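Local atomic coordinates of transcriptional regulator (LacI family) (Clostridium acetobutylicum ATCC 824, PDB entry 3G85), a protein that probably binds regulatory DNA and controls transcription as a LacI-family regulator, whose periplasmic-binding-protein-like core usually senses a small effector. Residues K11-L16 and N67-A72; V24-R29 and I243-M248; N195-A200 and G224-E229. One frame throughout, in Å; residues are numbered along the deposited sequence.

The three contacts run along the length of a two-lobed fold of the periplasmic-binding-protein type. Contact 1 lies in the parallel sheet of one lobe, joining strands 13-19 and 71-74. About 20 Å away, centre to centre, contact 2 joins helix 27-40, which follows strand 13-19, to the start of helix 245-260, where the chain crosses between lobes. Contact 3 belongs to the other lobe, with its centre about 11 Å from that of contact 2 and 30 Å from that of contact 1. Along the chain, contacts 1 and 2 interleave, while contact 3 is nested inside the loop closed by contact 2. Contacts 2 and 3 touch, so the two lobes meet there.

Contact 1: residues K11-L16 and N67-A72; sequences KPTIAL and NSFDAA
A15 sets its methyl group on the ring of F69: CB lies over one face, 3.6 Å from the ring centroid and 20° off the normal, displaced toward the CD2 rim. This is a CH-pi contact. Separately, T13 CG2 packs obliquely by the CD1/CE1 flank, 3.7 Å from F69 CD1. F69 can lie back across these two residues because CG stands beside its own backbone N, opposite the carbonyl carbon (chi1 -75°). The ring also touches V48 and Y17, so it belongs to the side of the sheet that carries A15 and A72.

The next residue, D70, turns its carboxylate to the backbone of the other strand. D70 OD2 accepts from T13 N at 2.7 Å, met on its anti side and somewhat out of the carboxylate plane, while CB of P12 packs beside the same oxygen. D70 N in turn donates to T13 O at 3.0 Å, so T13 is bonded through both its N and its O to this one residue. One step further, regular parallel pairing takes over: A15 N donates to A71 O at 3.0 Å, and CA-H...O contacts flank it. On the opposite face, I14 CG1 meets A71 CB at 4.3 Å, where both touch V256 of helix 245-260.

These are neighbouring interior strands of a Rossmann-like parallel sheet, caught where their pairing begins. At that entrance D70 supplies both partners of T13: its OD2 stands in for F69 O, which accepts from S68 OG instead, and its N stands in for A71 N. A carboxylate and a shifted backbone N-H thus extend the hydrogen bonding by one step before the two backbones come into line.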
loop_
_atom_site.group_PDB
_atom_site.type_symbol
_atom_site.label_atom_id
_atom_site.label_comp_id
_atom_site.label_asym_id
_atom_site.label_seq_id
_atom_site.Cartn_x
_atom_site.Cartn_y
_atom_site.Cartn_z
ATOM N N LYS A 11 22.658 16.063 15.286
ATOM C CA LYS A 11 21.875 15.804 14.027
ATOM C C LYS A 11 20.376 15.903 14.308
ATOM O O LYS A 11 19.922 15.476 15.369
ATOM C CB LYS A 11 22.154 14.401 13.492
ATOM C CG LYS A 11 23.385 14.232 12.652
ATOM C CD LYS A 11 23.525 12.766 12.323
ATOM C CE LYS A 11 24.851 12.517 11.657
ATOM N NZ LYS A 11 24.973 11.112 11.244
ATOM N N PRO A 12 19.596 16.445 13.356
ATOM C CA PRO A 12 18.134 16.480 13.591
ATOM C C PRO A 12 17.543 15.066 13.473
ATOM O O PRO A 12 18.101 14.238 12.760
ATOM C CB PRO A 12 17.602 17.344 12.457
ATOM C CG PRO A 12 18.833 17.835 11.660
ATOM C CD PRO A 12 19.990 16.996 12.046
ATOM N N THR A 13 16.429 14.804 14.150
ATOM C CA THR A 13 15.816 13.478 14.088
ATOM C C THR A 13 14.431 13.530 13.446
ATOM O O THR A 13 13.576 14.341 13.854
ATOM C CB THR A 13 15.692 12.824 15.492
ATOM O OG1 THR A 13 16.994 12.763 16.085
ATOM C CG2 THR A 13 15.127 11.404 15.386
ATOM N N ILE A 14 14.221 12.630 12.491
ATOM C CA ILE A 14 12.920 12.437 11.857
ATOM C C ILE A 14 12.291 11.131 12.392
ATOM O O ILE A 14 12.921 10.063 12.319
ATOM C CB ILE A 14 13.065 12.279 10.335
ATOM C CG1 ILE A 14 13.758 13.518 9.719
ATOM C CG2 ILE A 14 11.687 12.014 9.657
ATOM C CD1 ILE A 14 14.243 13.276 8.305
ATOM N N ALA A 15 11.056 11.213 12.870
ATOM C CA ALA A 15 10.359 10.031 13.380
ATOM C C ALA A 15 9.384 9.484 12.329
ATOM O O ALA A 15 8.596 10.246 11.734
ATOM C CB ALA A 15 9.623 10.351 14.682
ATOM N N LEU A 16 9.436 8.169 12.127
ATOM C CA LEU A 16 8.429 7.484 11.349
ATOM C C LEU A 16 7.456 6.871 12.347
ATOM O O LEU A 16 7.812 5.907 13.043
ATOM C CB LEU A 16 9.047 6.399 10.486
ATOM C CG LEU A 16 8.094 5.528 9.671
ATOM C CD1 LEU A 16 7.337 6.363 8.612
ATOM C CD2 LEU A 16 8.872 4.392 9.045
ATOM N N ASN A 67 8.071 17.855 23.620
ATOM C CA ASN A 67 9.066 16.799 23.430
ATOM C C ASN A 67 9.328 16.445 21.959
ATOM O O ASN A 67 9.761 15.322 21.664
ATOM C CB ASN A 67 8.635 15.525 24.180
ATOM C CG ASN A 67 8.192 15.802 25.607
ATOM O OD1 ASN A 67 9.003 16.196 26.447
ATOM N ND2 ASN A 67 6.900 15.601 25.887
ATOM N N SER A 68 9.096 17.398 21.053
ATOM C CA SER A 68 8.939 17.071 19.628
ATOM C C SER A 68 10.229 16.676 18.924
ATOM O O SER A 68 11.305 17.209 19.205
ATOM C CB SER A 68 8.233 18.195 18.852
ATOM O OG SER A 68 9.169 19.140 18.367
ATOM N N PHE A 69 10.101 15.720 18.007
ATOM C CA PHE A 69 11.141 15.432 17.040
ATOM C C PHE A 69 11.293 16.642 16.110
ATOM O O PHE A 69 10.516 17.575 16.193
ATOM C CB PHE A 69 10.739 14.201 16.252
ATOM C CG PHE A 69 10.890 12.931 17.022
ATOM C CD1 PHE A 69 12.148 12.394 17.250
ATOM C CD2 PHE A 69 9.775 12.274 17.527
ATOM C CE1 PHE A 69 12.306 11.194 17.946
ATOM C CE2 PHE A 69 9.919 11.055 18.245
ATOM C CZ PHE A 69 11.175 10.532 18.455
ATOM N N ASP A 70 12.286 16.623 15.240
ATOM C CA ASP A 70 12.463 17.709 14.273
ATOM C C ASP A 70 11.466 17.639 13.114
ATOM O O ASP A 70 11.194 18.657 12.469
ATOM C CB ASP A 70 13.882 17.726 13.754
ATOM C CG ASP A 70 14.876 18.011 14.861
ATOM O OD1 ASP A 70 14.971 19.194 15.265
ATOM O OD2 ASP A 70 15.503 17.049 15.355
ATOM N N ALA A 71 10.950 16.431 12.856
ATOM C CA ALA A 71 9.950 16.195 11.815
ATOM C C ALA A 71 9.364 14.807 12.028
ATOM O O ALA A 71 9.965 13.955 12.710
ATOM C CB ALA A 71 10.595 16.286 10.431
ATOM N N ALA A 72 8.193 14.565 11.448
ATOM C CA ALA A 72 7.594 13.231 11.538
ATOM C C ALA A 72 6.973 12.858 10.217
ATOM O O ALA A 72 6.485 13.727 9.494
ATOM C CB ALA A 72 6.535 13.196 12.618
#

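Contact 2: residues V24-R29 and I243-M248; sequences VNIISR and IPIEEM
R29 grips E246 side-on, with one guanidinium nitrogen for each carboxylate oxygen. NE donates to OE2 at 2.8 Å, and NH2 of R29 donates to OE1 of E246, also at 2.8 Å. The two groups are not coplanar, their planes lying 51° apart: OE1 offers its syn lone pair, whereas OE2 is met from above the carboxylate plane. Bends in both chains, at chi3 of R29 (71°) and chi2 of E246 (86°), turn the guanidinium and carboxylate to meet. Nearer the backbone, E246 CG packs 3.4 Å from R29 O.

Alongside the arginine chain the packing stays close. I245 crosses it at about a right angle, its CG2 at 3.6 Å from R29 CB, and its backbone N lies over one guanidinium face. D242 supplies a second carboxylate to NH2, which probably helps to neutralise this buried charge.

In the periplasmic-binding-protein fold, residues 243-248 form one of the crossovers between lobes: strand 239-242 belongs to one sheet, while helix 245-260 packs against the other. P244 is the N-cap residue of that helix and the centre of an inverse gamma turn.

Toward the start of helix 27-40 the contact thins to a single apolar touch, I26 CG2 on I245 CD1 at 3.6 Å. I26 is only partly covered, and beyond it V24 and N25 lie on the exposed side and do not touch 243-248.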
loop_
_atom_site.group_PDB
_atom_site.type_symbol
_atom_site.label_atom_id
_atom_site.label_comp_id
_atom_site.label_asym_id
_atom_site.label_seq_id
_atom_site.Cartn_x
_atom_site.Cartn_y
_atom_site.Cartn_z
ATOM N N VAL A 24 3.032 -5.729 9.488
ATOM C CA VAL A 24 4.388 -5.431 9.983
ATOM C C VAL A 24 5.452 -5.653 8.930
ATOM O O VAL A 24 6.500 -5.008 8.964
ATOM C CB VAL A 24 4.797 -6.227 11.272
ATOM C CG1 VAL A 24 3.850 -5.915 12.414
ATOM C CG2 VAL A 24 4.861 -7.728 11.001
ATOM N N ASN A 25 5.196 -6.559 7.988
ATOM C CA ASN A 25 6.207 -6.859 6.966
ATOM C C ASN A 25 6.517 -5.697 6.045
ATOM O O ASN A 25 7.609 -5.627 5.448
ATOM C CB ASN A 25 5.781 -8.072 6.142
ATOM C CG ASN A 25 5.784 -9.306 6.962
ATOM O OD1 ASN A 25 4.802 -9.603 7.622
ATOM N ND2 ASN A 25 6.897 -9.999 6.986
ATOM N N ILE A 26 5.563 -4.779 5.927
ATOM C CA ILE A 26 5.757 -3.649 5.036
ATOM C C ILE A 26 6.900 -2.740 5.535
ATOM O O ILE A 26 7.530 -2.000 4.763
ATOM C CB ILE A 26 4.448 -2.845 4.818
ATOM C CG1 ILE A 26 3.376 -3.743 4.200
ATOM C CG2 ILE A 26 4.712 -1.679 3.849
ATOM C CD1 ILE A 26 1.925 -3.142 4.191
ATOM N N ILE A 27 7.202 -2.842 6.828
ATOM C CA ILE A 27 8.144 -1.919 7.440
ATOM C C ILE A 27 9.540 -2.063 6.805
ATOM O O ILE A 27 10.270 -1.096 6.700
ATOM C CB ILE A 27 8.113 -2.038 8.987
ATOM C CG1 ILE A 27 8.466 -0.687 9.668
ATOM C CG2 ILE A 27 8.933 -3.195 9.465
ATOM C CD1 ILE A 27 9.929 -0.428 9.812
ATOM N N SER A 28 9.848 -3.240 6.271
ATOM C CA SER A 28 11.145 -3.444 5.650
ATOM C C SER A 28 11.420 -2.505 4.460
ATOM O O SER A 28 12.549 -2.069 4.256
ATOM C CB SER A 28 11.308 -4.914 5.232
ATOM O OG SER A 28 10.384 -5.246 4.215
ATOM N N ARG A 29 10.390 -2.211 3.673
ATOM C CA ARG A 29 10.543 -1.329 2.513
ATOM C C ARG A 29 10.764 0.105 2.927
ATOM O O ARG A 29 11.498 0.863 2.274
ATOM C CB ARG A 29 9.285 -1.416 1.640
ATOM C CG ARG A 29 9.040 -2.874 1.121
ATOM C CD ARG A 29 7.921 -2.857 0.097
ATOM N NE ARG A 29 8.363 -2.231 -1.148
ATOM C CZ ARG A 29 7.598 -2.134 -2.235
ATOM N NH1 ARG A 29 6.341 -2.568 -2.184
ATOM N NH2 ARG A 29 8.067 -1.560 -3.333
ATOM N N ILE A 243 3.215 -0.593 -4.993
ATOM C CA ILE A 243 3.289 0.667 -4.258
ATOM C C ILE A 243 4.801 0.899 -4.052
ATOM O O ILE A 243 5.409 0.147 -3.344
ATOM C CB ILE A 243 2.644 0.572 -2.898
ATOM C CG1 ILE A 243 1.193 0.117 -3.002
ATOM C CG2 ILE A 243 2.663 1.951 -2.218
ATOM C CD1 ILE A 243 0.488 0.039 -1.630
ATOM N N PRO A 244 5.375 1.954 -4.658
ATOM C CA PRO A 244 6.839 2.197 -4.655
ATOM C C PRO A 244 7.328 2.784 -3.322
ATOM O O PRO A 244 7.800 3.937 -3.237
ATOM C CB PRO A 244 7.046 3.122 -5.862
ATOM C CG PRO A 244 5.690 3.937 -5.928
ATOM C CD PRO A 244 4.611 2.987 -5.397
ATOM N N ILE A 245 7.232 1.963 -2.277
ATOM C CA ILE A 245 7.408 2.429 -0.924
ATOM C C ILE A 245 8.823 2.925 -0.686
ATOM O O ILE A 245 9.002 3.947 -0.005
ATOM C CB ILE A 245 7.024 1.358 0.098
ATOM C CG1 ILE A 245 5.483 1.175 0.080
ATOM C CG2 ILE A 245 7.492 1.755 1.512
ATOM C CD1 ILE A 245 5.025 -0.236 0.576
ATOM N N GLU A 246 9.825 2.217 -1.224
ATOM C CA GLU A 246 11.214 2.669 -1.014
ATOM C C GLU A 246 11.434 4.109 -1.503
ATOM O O GLU A 246 11.928 4.936 -0.723
ATOM C CB GLU A 246 12.266 1.705 -1.596
ATOM C CG GLU A 246 12.174 0.297 -0.979
ATOM C CD GLU A 246 11.173 -0.606 -1.664
ATOM O OE1 GLU A 246 10.391 -0.152 -2.520
ATOM O OE2 GLU A 246 11.159 -1.792 -1.308
ATOM N N GLU A 247 11.049 4.394 -2.750
ATOM C CA GLU A 247 11.216 5.723 -3.332
ATOM C C GLU A 247 10.370 6.759 -2.615
ATOM O O GLU A 247 10.821 7.898 -2.395
ATOM C CB GLU A 247 10.849 5.709 -4.811
ATOM C CG GLU A 247 11.829 4.961 -5.670
ATOM C CD GLU A 247 13.253 5.526 -5.620
ATOM O OE1 GLU A 247 13.454 6.737 -5.348
ATOM O OE2 GLU A 247 14.191 4.737 -5.849
HETATM N N MSE A 248 9.145 6.370 -2.243
HETATM C CA MSE A 248 8.272 7.286 -1.471
HETATM C C MSE A 248 8.861 7.683 -0.120
HETATM O O MSE A 248 8.803 8.859 0.275
HETATM C CB MSE A 248 6.883 6.664 -1.281
HETATM C CG MSE A 248 6.142 6.554 -2.618
HETATM SE SE MSE A 248 4.509 5.450 -2.438
HETATM C CE MSE A 248 3.346 6.714 -1.448
#

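Contact 3: residues N195-A200 and G224-E229; sequences NSDSIA and GMNDRE
N195 meets M225 through its backbone: the selenomethionine is extended beyond CG and brings its CE to 2.9 Å from N195 O, so close that the exact methyl position is doubtful. The side chain of N195 leaves CA away from the other segment, and its OD1 accepts from T135 N.

S196 comes next, its CB 4.0 Å from SE of M225. At the N-cap of helix 197-209, S196 OG accepts from I199 N at 3.1 Å, and the same hydroxyl is also hydrogen-bonded to N170.

D197 carries most of the polar contact. Its CG sits between the backbone N and the carbonyl carbon (chi1 59°), placing the carboxylate against the chain as it leaves strand 219-224. D197 OD1 takes two successive N-H groups, M225 N at 2.9 Å and N226 N at 3.0 Å, both reaching it from above the same face of the carboxylate. These two bonds probably help hold the chain where it turns out of the strand. D197 OD2 packs on N226 CB at 3.3 Å, with the D197 carboxylate and N226 side-chain amide planes almost perpendicular (80°). A water may bridge D197 OD2 to D227 O, but its leg to OD2 is suspiciously short and the link is tentative.

S198 lies one residue further, with OG 2.8 Å from N226 ND2, although the angle is too poor for a hydrogen bond.

Strands 191-194 and 219-224 are parallel neighbours in their sheet, and the contact joins the loops that lead from them into helices 197-209 and 228-232. Helix 140-155 borders it, with M142 and R145 touching M225, while N226 reaches across to N25 and I26 of segment 24-29.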
loop_
_atom_site.group_PDB
_atom_site.type_symbol
_atom_site.label_atom_id
_atom_site.label_comp_id
_atom_site.label_asym_id
_atom_site.label_seq_id
_atom_site.Cartn_x
_atom_site.Cartn_y
_atom_site.Cartn_z
ATOM N N ASN A 195 -5.756 -7.749 -3.448
ATOM C CA ASN A 195 -5.330 -6.394 -3.070
ATOM C C ASN A 195 -4.126 -6.410 -2.119
ATOM O O ASN A 195 -3.776 -5.374 -1.536
ATOM C CB ASN A 195 -6.510 -5.513 -2.567
ATOM C CG ASN A 195 -6.982 -5.863 -1.155
ATOM O OD1 ASN A 195 -6.663 -6.915 -0.619
ATOM N ND2 ASN A 195 -7.759 -4.955 -0.540
ATOM N N SER A 196 -3.501 -7.578 -1.960
ATOM C CA SER A 196 -2.155 -7.620 -1.352
ATOM C C SER A 196 -1.370 -8.778 -1.959
ATOM O O SER A 196 -1.950 -9.808 -2.375
ATOM C CB SER A 196 -2.207 -7.705 0.190
ATOM O OG SER A 196 -2.140 -9.034 0.658
ATOM N N ASP A 197 -0.054 -8.607 -2.034
ATOM C CA ASP A 197 0.807 -9.686 -2.525
ATOM C C ASP A 197 0.859 -10.863 -1.559
ATOM O O ASP A 197 0.984 -11.996 -2.023
ATOM C CB ASP A 197 2.229 -9.205 -2.801
ATOM C CG ASP A 197 2.878 -8.632 -1.553
ATOM O OD1 ASP A 197 2.373 -7.600 -1.066
ATOM O OD2 ASP A 197 3.830 -9.264 -1.015
ATOM N N SER A 198 0.706 -10.643 -0.251
ATOM C CA SER A 198 0.711 -11.769 0.701
ATOM C C SER A 198 -0.481 -12.675 0.412
ATOM O O SER A 198 -0.385 -13.894 0.456
ATOM C CB SER A 198 0.616 -11.284 2.159
ATOM O OG SER A 198 1.831 -10.666 2.524
ATOM N N ILE A 199 -1.616 -12.049 0.115
ATOM C CA ILE A 199 -2.809 -12.787 -0.235
ATOM C C ILE A 199 -2.525 -13.613 -1.482
ATOM O O ILE A 199 -2.844 -14.813 -1.543
ATOM C CB ILE A 199 -4.010 -11.823 -0.402
ATOM C CG1 ILE A 199 -4.528 -11.375 0.984
ATOM C CG2 ILE A 199 -5.110 -12.461 -1.269
ATOM C CD1 ILE A 199 -5.582 -10.327 0.899
ATOM N N ALA A 200 -1.923 -12.988 -2.486
ATOM C CA ALA A 200 -1.620 -13.690 -3.749
ATOM C C ALA A 200 -0.679 -14.877 -3.557
ATOM O O ALA A 200 -0.851 -15.935 -4.178
ATOM C CB ALA A 200 -1.028 -12.700 -4.764
ATOM N N GLY A 224 1.232 -4.750 -4.931
ATOM C CA GLY A 224 2.518 -5.067 -4.286
ATOM C C GLY A 224 2.744 -4.209 -3.066
ATOM O O GLY A 224 2.884 -2.987 -3.170
HETATM N N MSE A 225 2.739 -4.834 -1.892
HETATM C CA MSE A 225 2.905 -4.070 -0.649
HETATM C C MSE A 225 4.204 -4.450 0.035
HETATM O O MSE A 225 4.880 -3.587 0.599
HETATM C CB MSE A 225 1.725 -4.313 0.303
HETATM C CG MSE A 225 0.385 -4.128 -0.368
HETATM SE SE MSE A 225 -0.994 -3.998 1.015
HETATM C CE MSE A 225 -2.360 -3.263 -0.053
ATOM N N ASN A 226 4.507 -5.752 0.035
ATOM C CA ASN A 226 5.750 -6.248 0.624
ATOM C C ASN A 226 6.866 -6.278 -0.419
ATOM O O ASN A 226 6.660 -5.959 -1.597
ATOM C CB ASN A 226 5.568 -7.643 1.268
ATOM C CG ASN A 226 4.634 -7.613 2.493
ATOM O OD1 ASN A 226 4.711 -6.733 3.331
ATOM N ND2 ASN A 226 3.737 -8.580 2.571
ATOM N N ASP A 227 8.056 -6.647 0.024
ATOM C CA ASP A 227 9.241 -6.754 -0.829
ATOM C C ASP A 227 8.959 -7.390 -2.215
ATOM O O ASP A 227 8.474 -8.504 -2.299
ATOM C CB ASP A 227 10.272 -7.560 -0.023
ATOM C CG ASP A 227 11.665 -7.490 -0.580
ATOM O OD1 ASP A 227 11.851 -7.617 -1.822
ATOM O OD2 ASP A 227 12.596 -7.386 0.271
ATOM N N ARG A 228 9.239 -6.650 -3.290
ATOM C CA ARG A 228 9.028 -7.093 -4.679
ATOM C C ARG A 228 9.636 -8.478 -5.019
ATOM O O ARG A 228 9.149 -9.177 -5.929
ATOM C CB ARG A 228 9.642 -6.071 -5.645
ATOM C CG ARG A 228 8.947 -4.697 -5.694
ATOM C CD ARG A 228 9.648 -3.837 -6.793
ATOM N NE ARG A 228 8.895 -2.607 -7.032
ATOM C CZ ARG A 228 9.413 -1.443 -7.460
ATOM N NH1 ARG A 228 10.724 -1.342 -7.697
ATOM N NH2 ARG A 228 8.614 -0.385 -7.645
ATOM N N GLU A 229 10.700 -8.876 -4.324
ATOM C CA GLU A 229 11.340 -10.137 -4.678
ATOM C C GLU A 229 10.482 -11.394 -4.415
ATOM O O GLU A 229 10.686 -12.438 -5.061
ATOM C CB GLU A 229 12.730 -10.275 -4.018
ATOM C CG GLU A 229 13.780 -9.479 -4.792
ATOM C CD GLU A 229 15.212 -9.770 -4.390
ATOM O OE1 GLU A 229 15.496 -10.818 -3.766
ATOM O OE2 GLU A 229 16.058 -8.912 -4.713
HETATM O O HOH W 1 5.986 -9.573 -2.317
#